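Side-chain contacts in aminotransferase class-III (Sphaerobacter thermophilus DSM 20745, PDB 6K8H), which is a fold-type-I protein of the class-III aminotransferase family with (5-hydroxy-4,6-dimethylpyridin-3-yl)methyl dihydrogen phosphate bound in its ligand pocket: residues N84-R89 with T324-L329; V115-Q120 with D276-G281; I376-R381 with D435-A440. All coordinates share one frame; numbering follows the deposited sequence.

Contact 1. Residues N84-R89 with T324-L329; sequences NEAVIR and TMVAGL
The helix turn bearing Ala86 and Val87 lies against the one bearing Val326 and Ala327, the two axes nearly antiparallel at 154° and 8.7 Å apart at closest approach. This is a helix-helix packing of the class-III aminotransferase fold, made by helices 81-91 and 322-334, and the alanine in each pair is consistent with the close spacing: the CA atoms of Val87 and Ala327 stand 6.1 Å apart. Two apolar pairs carry it, without any hydrogen bond between the segments. In the first, one branch of Val326 does the touching. Its CG1 extends opposite the backbone N (chi1 161°) and meets Ala86 CB at 3.5 Å, whereas Val326 CG2 stays 5.9 Å from that same Ala86 CB. The CG1 methyl also rests near the backbone of the facing turn, with Ala86 O at 3.7 Å. In the second pair the roles of the branches are exchanged. Val87 has CG1 opposite its own N (chi1 167°), which leaves CG2, the branch beside the backbone N, to meet Ala327 CB at 3.9 Å. Val87 CG1 is directed elsewhere and lies 6.1 Å from Ala327 CB. Phe288 touches both Val87 and Ala327, and Thr330 adds to the packing on Ala86, while His103 of helix 102-114 meets Val326. Helix 81-91 also faces the dimer partner: Asn84 ND2 is hydrogen-bonded to Leu91 O of the second subunit, and that subunit's Leu91 packs on Val87. One helix thus joins intrachain packing to the subunit interface. On the intrachain side, the Val326 CG1 methyl that presses on Ala86 CB has Val87 N as a further neighbour, at 4.3 Å.

Contact 2. Residues V115-Q120 with D276-G281; sequences VPSLQQ and DLTAMG
Leu118 overlaps Met280 end to end, its CD1 meeting Met280 SD at 3.8 Å. The thioether bends sharply at its last torsion (chi3 -89°), which carries the terminal methyl across the leucine fork: Met280 CE lies 3.9 Å from Leu118 CD1 and 4.0 Å from Leu118 CD2. The second leucine branch also comes near Thr278, whose CB is 4.2 Å from Leu118 CD2. This apolar pair links the loop between helix 102-114 and strand 120-124 to strand 277-281 of the large mixed sheet of the fold-type-I aminotransferase architecture. The loop starts with a type I beta turn from Val115 to Leu118 and enters its strand through a classic beta bulge, Gln119 and Gln120 both facing Gly295. Strand 291-295 lies between 120-124 and 277-281 in the sheet, so the contact joins the approach to one strand with the strand two places away. Beside the apolar pair, Ser117 and Thr278 face each other with OG and OG1 3.8 Å apart, too far for a direct bond, and a water fills the role. It donates to Ser117 OG at 2.6 Å and is hydrogen-bonded to Thr278 OG1, also at 2.6 Å. Gln268 grips the same two hydroxyls through its amide, OE1 bonded to Ser117 OG and NE2 to Thr278 OG1, and thereby satisfies these buried oxygens jointly with the water. Ser117 OG takes a position between its own backbone N and carbonyl carbon (chi1 82°), the rotation that turns it to these partners. The strand leads directly to Lys282 of the ligand pocket, and the Met280 side chain is about 9 Å from the bound (5-hydroxy-4,6-dimethylpyridin-3-yl)methyl dihydrogen phosphate.

Contact 3. Residues I376-R381 with D435-A440; sequences IHLHQR and DAFAAA
Helix 427-445 packs on the end of strand 373-377, the middle strand of a three-stranded antiparallel sheet, and Phe437 is the residue that crosses between them. Its ring stands opposite the backbone N (chi1 177°), and the side chains of Phe437 and Ile376 slide past each other in opposite directions. Both branches of Ile376 take part: CD1 lies 3.9 Å from Phe437 CE1, and CG2 lies 4.0 Å from Phe437 CZ. Leu378 comes to the ring edge, near its plane, with CD2 a looser 4.4 Å from Phe437 CZ. No polar pair joins the segments. Past the strand the chain is braced locally, since Arg381 N donates to His379 ND1 at 3.0 Å, in the imidazole plane. Arg381 then folds its guanidinium back over one face of that ring, NH2 standing 3.1 Å above the His379 ring plane, offset toward the rim, and reaches Glu395 in a salt bridge. The Phe437 ring also packs against Val354, Val357 and Leu358 of helix 337-361; Leu378 meets Phe398 and Ala440 meets Ala405 of helix 393-408, while Ile376 touches Leu417 next to strand 418-420.

In the fold
From the N terminus, helix 81-91 comes first, and contact 1 closes when helix 322-334 returns to it after 234 intervening residues. Contact 2 is nested inside that loop: 115-120 follows helix 102-114, while an inner strand of the seven-stranded sheet is supplied by 276-281. The nearest atoms of contacts 1 and 2 are about 9 Å apart, and both contacts include residues within reach of the second subunit. Contact 3 opens later, in series, and closes a shorter loop of 53 residues between strand 373-377 and helix 427-445. It lies across the chain's centre from contact 2, with centres 35 Å apart. Contact 1 joins two helices, contact 2 joins a loop to the large sheet, and contact 3 joins the small three-stranded sheet to helix 427-445.

Contact 1. Residues N84-R89 with T324-L329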
loop_
_atom_site.group_PDB
_atom_site.type_symbol
_atom_site.label_atom_id
_atom_site.label_comp_id
_atom_site.label_asym_id
_atom_site.label_seq_id
_atom_site.Cartn_x
_atom_site.Cartn_y
_atom_site.Cartn_z
ATOM N N ASN B 84 -9.716 6.040 19.098
ATOM C CA ASN B 84 -11.084 5.947 18.582
ATOM C C ASN B 84 -11.803 7.291 18.639
ATOM O O ASN B 84 -12.491 7.670 17.683
ATOM C CB ASN B 84 -11.873 4.875 19.341
ATOM C CG ASN B 84 -11.589 3.468 18.815
ATOM O OD1 ASN B 84 -10.842 3.302 17.848
ATOM N ND2 ASN B 84 -12.173 2.459 19.453
ATOM N N GLU B 85 -11.627 8.017 19.742
ATOM C CA GLU B 85 -12.268 9.348 19.894
ATOM C C GLU B 85 -11.742 10.310 18.822
ATOM O O GLU B 85 -12.559 11.011 18.223
ATOM C CB GLU B 85 -11.993 9.897 21.289
ATOM C CG GLU B 85 -12.911 9.315 22.344
ATOM C CD GLU B 85 -12.565 9.739 23.760
ATOM O OE1 GLU B 85 -12.074 10.877 23.929
ATOM O OE2 GLU B 85 -12.766 8.927 24.679
ATOM N N ALA B 86 -10.429 10.322 18.581
ATOM C CA ALA B 86 -9.880 11.202 17.545
ATOM C C ALA B 86 -10.416 10.841 16.158
ATOM O O ALA B 86 -10.788 11.722 15.362
ATOM C CB ALA B 86 -8.358 11.137 17.564
ATOM N N VAL B 87 -10.467 9.545 15.854
ATOM C CA VAL B 87 -10.974 9.096 14.560
ATOM C C VAL B 87 -12.436 9.495 14.389
ATOM O O VAL B 87 -12.849 9.979 13.324
ATOM C CB VAL B 87 -10.780 7.577 14.414
ATOM C CG1 VAL B 87 -11.576 7.053 13.238
ATOM C CG2 VAL B 87 -9.291 7.259 14.274
ATOM N N ILE B 88 -13.227 9.280 15.435
ATOM C CA ILE B 88 -14.676 9.623 15.366
ATOM C C ILE B 88 -14.815 11.131 15.117
ATOM O O ILE B 88 -15.663 11.507 14.316
ATOM C CB ILE B 88 -15.407 9.122 16.621
ATOM C CG1 ILE B 88 -15.566 7.600 16.578
ATOM C CG2 ILE B 88 -16.737 9.830 16.788
ATOM C CD1 ILE B 88 -15.960 6.982 17.889
ATOM N N ARG B 89 -13.990 11.952 15.768
ATOM C CA ARG B 89 -14.001 13.386 15.487
ATOM C C ARG B 89 -13.731 13.653 14.010
ATOM O O ARG B 89 -14.396 14.497 13.387
ATOM C CB ARG B 89 -12.958 14.115 16.343
ATOM C CG ARG B 89 -13.430 14.555 17.720
ATOM C CD ARG B 89 -12.490 15.607 18.310
ATOM N NE ARG B 89 -11.172 15.062 18.642
ATOM C CZ ARG B 89 -10.912 14.345 19.738
ATOM N NH1 ARG B 89 -11.881 14.086 20.610
ATOM N NH2 ARG B 89 -9.683 13.884 19.969
ATOM N N THR B 324 -5.883 8.145 8.919
ATOM C CA THR B 324 -4.575 7.618 9.301
ATOM C C THR B 324 -3.714 8.683 9.968
ATOM O O THR B 324 -3.015 8.399 10.946
ATOM C CB THR B 324 -3.855 7.055 8.079
ATOM O OG1 THR B 324 -4.634 6.004 7.504
ATOM C CG2 THR B 324 -2.447 6.519 8.458
ATOM N N MET B 325 -3.773 9.926 9.477
ATOM C CA MET B 325 -2.926 10.975 10.047
ATOM C C MET B 325 -3.331 11.298 11.478
ATOM O O MET B 325 -2.472 11.455 12.350
ATOM C CB MET B 325 -2.983 12.232 9.176
ATOM C CG MET B 325 -2.413 12.031 7.775
ATOM S SD MET B 325 -0.641 11.659 7.710
ATOM C CE MET B 325 -0.647 9.856 7.717
ATOM N N VAL B 326 -4.640 11.382 11.738
ATOM C CA VAL B 326 -5.140 11.689 13.072
ATOM C C VAL B 326 -4.890 10.525 14.032
ATOM O O VAL B 326 -4.447 10.724 15.172
ATOM C CB VAL B 326 -6.625 12.075 12.968
ATOM C CG1 VAL B 326 -7.300 11.965 14.293
ATOM C CG2 VAL B 326 -6.749 13.512 12.402
ATOM N N ALA B 327 -5.163 9.297 13.590
ATOM C CA ALA B 327 -4.918 8.142 14.447
ATOM C C ALA B 327 -3.429 7.992 14.757
ATOM O O ALA B 327 -3.049 7.674 15.893
ATOM C CB ALA B 327 -5.469 6.879 13.791
ATOM N N GLY B 328 -2.571 8.236 13.764
ATOM C CA GLY B 328 -1.140 8.187 13.997
ATOM C C GLY B 328 -0.660 9.285 14.929
ATOM O O GLY B 328 0.170 9.042 15.807
ATOM N N LEU B 329 -1.165 10.509 14.749
ATOM C CA LEU B 329 -0.804 11.598 15.655
ATOM C C LEU B 329 -1.161 11.253 17.096
ATOM O O LEU B 329 -0.353 11.452 18.014
ATOM C CB LEU B 329 -1.493 12.900 15.228
ATOM C CG LEU B 329 -0.924 14.119 15.970
ATOM C CD1 LEU B 329 0.542 14.322 15.592
ATOM C CD2 LEU B 329 -1.730 15.382 15.710
#

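Contact 2. Residues V115-Q120 with D276-G281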
loop_
_atom_site.group_PDB
_atom_site.type_symbol
_atom_site.label_atom_id
_atom_site.label_comp_id
_atom_site.label_asym_id
_atom_site.label_seq_id
_atom_site.Cartn_x
_atom_site.Cartn_y
_atom_site.Cartn_z
ATOM N N VAL B 115 12.806 12.085 15.472
ATOM C CA VAL B 115 13.891 11.296 14.867
ATOM C C VAL B 115 14.885 12.221 14.243
ATOM O O VAL B 115 14.551 12.956 13.280
ATOM C CB VAL B 115 13.354 10.295 13.830
ATOM C CG1 VAL B 115 14.497 9.417 13.327
ATOM C CG2 VAL B 115 12.204 9.445 14.384
ATOM N N PRO B 116 16.158 12.234 14.671
ATOM C CA PRO B 116 17.116 13.233 14.169
ATOM C C PRO B 116 17.336 13.193 12.660
ATOM O O PRO B 116 17.333 14.251 12.021
ATOM C CB PRO B 116 18.400 12.888 14.931
ATOM C CG PRO B 116 17.894 12.288 16.235
ATOM C CD PRO B 116 16.678 11.480 15.832
ATOM N N SER B 117 17.512 12.004 12.072
ATOM C CA SER B 117 17.730 11.886 10.631
ATOM C C SER B 117 16.550 12.380 9.806
ATOM O O SER B 117 16.716 12.638 8.610
ATOM C CB SER B 117 18.043 10.429 10.251
ATOM O OG SER B 117 16.851 9.667 10.121
ATOM N N LEU B 118 15.355 12.446 10.384
ATOM C CA LEU B 118 14.179 12.839 9.608
ATOM C C LEU B 118 14.106 14.358 9.541
ATOM O O LEU B 118 13.710 15.023 10.505
ATOM C CB LEU B 118 12.905 12.259 10.210
ATOM C CG LEU B 118 12.810 10.736 10.277
ATOM C CD1 LEU B 118 11.468 10.308 10.858
ATOM C CD2 LEU B 118 13.041 10.135 8.906
ATOM N N GLN B 119 14.485 14.906 8.388
ATOM C CA GLN B 119 14.279 16.315 8.083
ATOM C C GLN B 119 12.977 16.532 7.325
ATOM O O GLN B 119 12.271 17.515 7.582
ATOM C CB GLN B 119 15.451 16.854 7.252
ATOM C CG GLN B 119 16.829 16.524 7.801
ATOM C CD GLN B 119 17.926 17.312 7.107
ATOM O OE1 GLN B 119 18.049 17.287 5.876
ATOM N NE2 GLN B 119 18.720 18.036 7.895
ATOM N N GLN B 120 12.651 15.630 6.394
ATOM C CA GLN B 120 11.369 15.656 5.701
ATOM C C GLN B 120 10.845 14.235 5.544
ATOM O O GLN B 120 11.621 13.276 5.516
ATOM C CB GLN B 120 11.473 16.308 4.311
ATOM C CG GLN B 120 11.896 17.783 4.339
ATOM C CD GLN B 120 12.179 18.333 2.960
ATOM O OE1 GLN B 120 12.514 17.592 2.040
ATOM N NE2 GLN B 120 12.044 19.640 2.810
ATOM N N ASP B 276 20.494 7.780 5.594
ATOM C CA ASP B 276 20.062 8.808 4.656
ATOM C C ASP B 276 18.548 8.810 4.519
ATOM O O ASP B 276 17.928 9.880 4.419
ATOM C CB ASP B 276 20.746 8.587 3.307
ATOM C CG ASP B 276 22.265 8.604 3.431
ATOM O OD1 ASP B 276 22.815 9.655 3.841
ATOM O OD2 ASP B 276 22.899 7.563 3.153
ATOM N N LEU B 277 17.947 7.622 4.517
ATOM C CA LEU B 277 16.500 7.466 4.496
ATOM C C LEU B 277 16.092 6.436 5.532
ATOM O O LEU B 277 16.871 5.558 5.908
ATOM C CB LEU B 277 15.967 7.014 3.124
ATOM C CG LEU B 277 16.164 7.963 1.937
ATOM C CD1 LEU B 277 15.689 7.310 0.659
ATOM C CD2 LEU B 277 15.470 9.305 2.147
ATOM N N THR B 278 14.841 6.545 5.967
ATOM C CA THR B 278 14.195 5.584 6.847
ATOM C C THR B 278 12.808 5.276 6.297
ATOM O O THR B 278 12.055 6.194 5.952
ATOM C CB THR B 278 14.082 6.114 8.278
ATOM O OG1 THR B 278 15.374 6.493 8.765
ATOM C CG2 THR B 278 13.541 5.029 9.189
ATOM N N ALA B 279 12.492 3.984 6.196
ATOM C CA ALA B 279 11.148 3.494 5.931
ATOM C C ALA B 279 10.477 3.153 7.257
ATOM O O ALA B 279 11.114 2.604 8.162
ATOM C CB ALA B 279 11.172 2.260 5.020
ATOM N N MET B 280 9.204 3.528 7.382
ATOM C CA MET B 280 8.430 3.371 8.607
ATOM C C MET B 280 7.023 2.937 8.237
ATOM O O MET B 280 6.595 3.056 7.085
ATOM C CB MET B 280 8.371 4.685 9.408
ATOM C CG MET B 280 9.728 5.278 9.741
ATOM S SD MET B 280 9.649 7.046 10.120
ATOM C CE MET B 280 9.847 7.753 8.474
ATOM N N GLY B 281 6.291 2.477 9.239
ATOM C CA GLY B 281 4.908 2.067 9.079
ATOM C C GLY B 281 4.385 1.571 10.408
ATOM O O GLY B 281 4.874 2.006 11.454
HETATM O O HOH W 1 16.318 8.659 7.739
#

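Contact 3. Residues I376-R381 with D435-A440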
loop_
_atom_site.group_PDB
_atom_site.type_symbol
_atom_site.label_atom_id
_atom_site.label_comp_id
_atom_site.label_asym_id
_atom_site.label_seq_id
_atom_site.Cartn_x
_atom_site.Cartn_y
_atom_site.Cartn_z
ATOM N N ILE B 376 11.932 -15.323 21.946
ATOM C CA ILE B 376 12.372 -16.511 22.678
ATOM C C ILE B 376 13.039 -17.472 21.704
ATOM O O ILE B 376 12.569 -17.668 20.579
ATOM C CB ILE B 376 11.198 -17.193 23.402
ATOM C CG1 ILE B 376 10.378 -16.175 24.201
ATOM C CG2 ILE B 376 11.717 -18.294 24.317
ATOM C CD1 ILE B 376 9.124 -16.779 24.839
ATOM N N HIS B 377 14.147 -18.065 22.128
ATOM C CA HIS B 377 14.892 -19.033 21.342
ATOM C C HIS B 377 15.092 -20.281 22.179
ATOM O O HIS B 377 15.491 -20.182 23.345
ATOM C CB HIS B 377 16.248 -18.460 20.944
ATOM C CG HIS B 377 16.164 -17.123 20.275
ATOM N ND1 HIS B 377 15.811 -16.976 18.950
ATOM C CD2 HIS B 377 16.395 -15.875 20.745
ATOM C CE1 HIS B 377 15.837 -15.693 18.629
ATOM N NE2 HIS B 377 16.179 -15.003 19.703
ATOM N N LEU B 378 14.833 -21.447 21.586
ATOM C CA LEU B 378 14.993 -22.723 22.286
ATOM C C LEU B 378 16.296 -23.414 21.900
ATOM O O LEU B 378 16.366 -24.638 21.735
ATOM C CB LEU B 378 13.782 -23.617 22.045
ATOM C CG LEU B 378 12.514 -22.899 22.521
ATOM C CD1 LEU B 378 11.312 -23.821 22.496
ATOM C CD2 LEU B 378 12.698 -22.316 23.923
ATOM N N HIS B 379 17.343 -22.607 21.733
ATOM C CA HIS B 379 18.698 -23.070 21.492
ATOM C C HIS B 379 19.640 -22.024 22.072
ATOM O O HIS B 379 19.216 -20.943 22.486
ATOM C CB HIS B 379 18.959 -23.290 20.002
ATOM C CG HIS B 379 18.873 -22.028 19.205
ATOM N ND1 HIS B 379 19.870 -21.074 19.218
ATOM C CD2 HIS B 379 17.904 -21.552 18.388
ATOM C CE1 HIS B 379 19.520 -20.065 18.436
ATOM N NE2 HIS B 379 18.329 -20.329 17.924
ATOM N N GLN B 380 20.929 -22.358 22.113
ATOM C CA GLN B 380 21.929 -21.449 22.647
ATOM C C GLN B 380 22.999 -21.114 21.610
ATOM O O GLN B 380 24.161 -20.884 21.956
ATOM C CB GLN B 380 22.538 -22.023 23.927
ATOM C CG GLN B 380 21.594 -21.834 25.122
ATOM C CD GLN B 380 22.086 -22.457 26.410
ATOM O OE1 GLN B 380 22.795 -23.463 26.407
ATOM N NE2 GLN B 380 21.693 -21.863 27.531
ATOM N N ARG B 381 22.612 -21.069 20.322
ATOM C CA ARG B 381 23.553 -20.644 19.295
ATOM C C ARG B 381 23.710 -19.129 19.305
ATOM O O ARG B 381 22.728 -18.403 19.494
ATOM C CB ARG B 381 23.088 -21.099 17.916
ATOM C CG ARG B 381 22.993 -22.606 17.793
ATOM C CD ARG B 381 22.680 -23.052 16.364
ATOM N NE ARG B 381 21.353 -22.635 15.937
ATOM C CZ ARG B 381 20.240 -23.301 16.213
ATOM N NH1 ARG B 381 20.291 -24.423 16.928
ATOM N NH2 ARG B 381 19.076 -22.854 15.759
ATOM N N ASP B 435 4.219 -17.357 33.437
ATOM C CA ASP B 435 3.597 -18.569 33.974
ATOM C C ASP B 435 3.099 -19.485 32.860
ATOM O O ASP B 435 3.298 -20.715 32.908
ATOM C CB ASP B 435 2.445 -18.194 34.907
ATOM C CG ASP B 435 2.924 -17.543 36.201
ATOM O OD1 ASP B 435 4.151 -17.544 36.459
ATOM O OD2 ASP B 435 2.074 -17.036 36.963
ATOM N N ALA B 436 2.434 -18.905 31.849
ATOM C CA ALA B 436 1.935 -19.706 30.737
ATOM C C ALA B 436 3.070 -20.335 29.949
ATOM O O ALA B 436 2.921 -21.451 29.442
ATOM C CB ALA B 436 1.058 -18.854 29.826
ATOM N N PHE B 437 4.200 -19.639 29.827
ATOM C CA PHE B 437 5.344 -20.197 29.116
ATOM C C PHE B 437 5.918 -21.385 29.869
ATOM O O PHE B 437 6.273 -22.398 29.257
ATOM C CB PHE B 437 6.428 -19.129 28.897
ATOM C CG PHE B 437 7.670 -19.666 28.230
ATOM C CD1 PHE B 437 7.681 -19.930 26.869
ATOM C CD2 PHE B 437 8.817 -19.930 28.962
ATOM C CE1 PHE B 437 8.803 -20.451 26.254
ATOM C CE2 PHE B 437 9.954 -20.457 28.339
ATOM C CZ PHE B 437 9.940 -20.715 26.993
ATOM N N ALA B 438 6.010 -21.282 31.197
ATOM C CA ALA B 438 6.462 -22.426 31.993
ATOM C C ALA B 438 5.557 -23.637 31.775
ATOM O O ALA B 438 6.027 -24.766 31.535
ATOM C CB ALA B 438 6.509 -22.043 33.474
ATOM N N ALA B 439 4.246 -23.413 31.822
ATOM C CA ALA B 439 3.327 -24.525 31.592
ATOM C C ALA B 439 3.455 -25.078 30.172
ATOM O O ALA B 439 3.395 -26.297 29.963
ATOM C CB ALA B 439 1.896 -24.084 31.876
ATOM N N ALA B 440 3.643 -24.198 29.181
ATOM C CA ALA B 440 3.751 -24.640 27.790
ATOM C C ALA B 440 5.020 -25.447 27.556
ATOM O O ALA B 440 5.025 -26.401 26.773
ATOM C CB ALA B 440 3.724 -23.431 26.850
#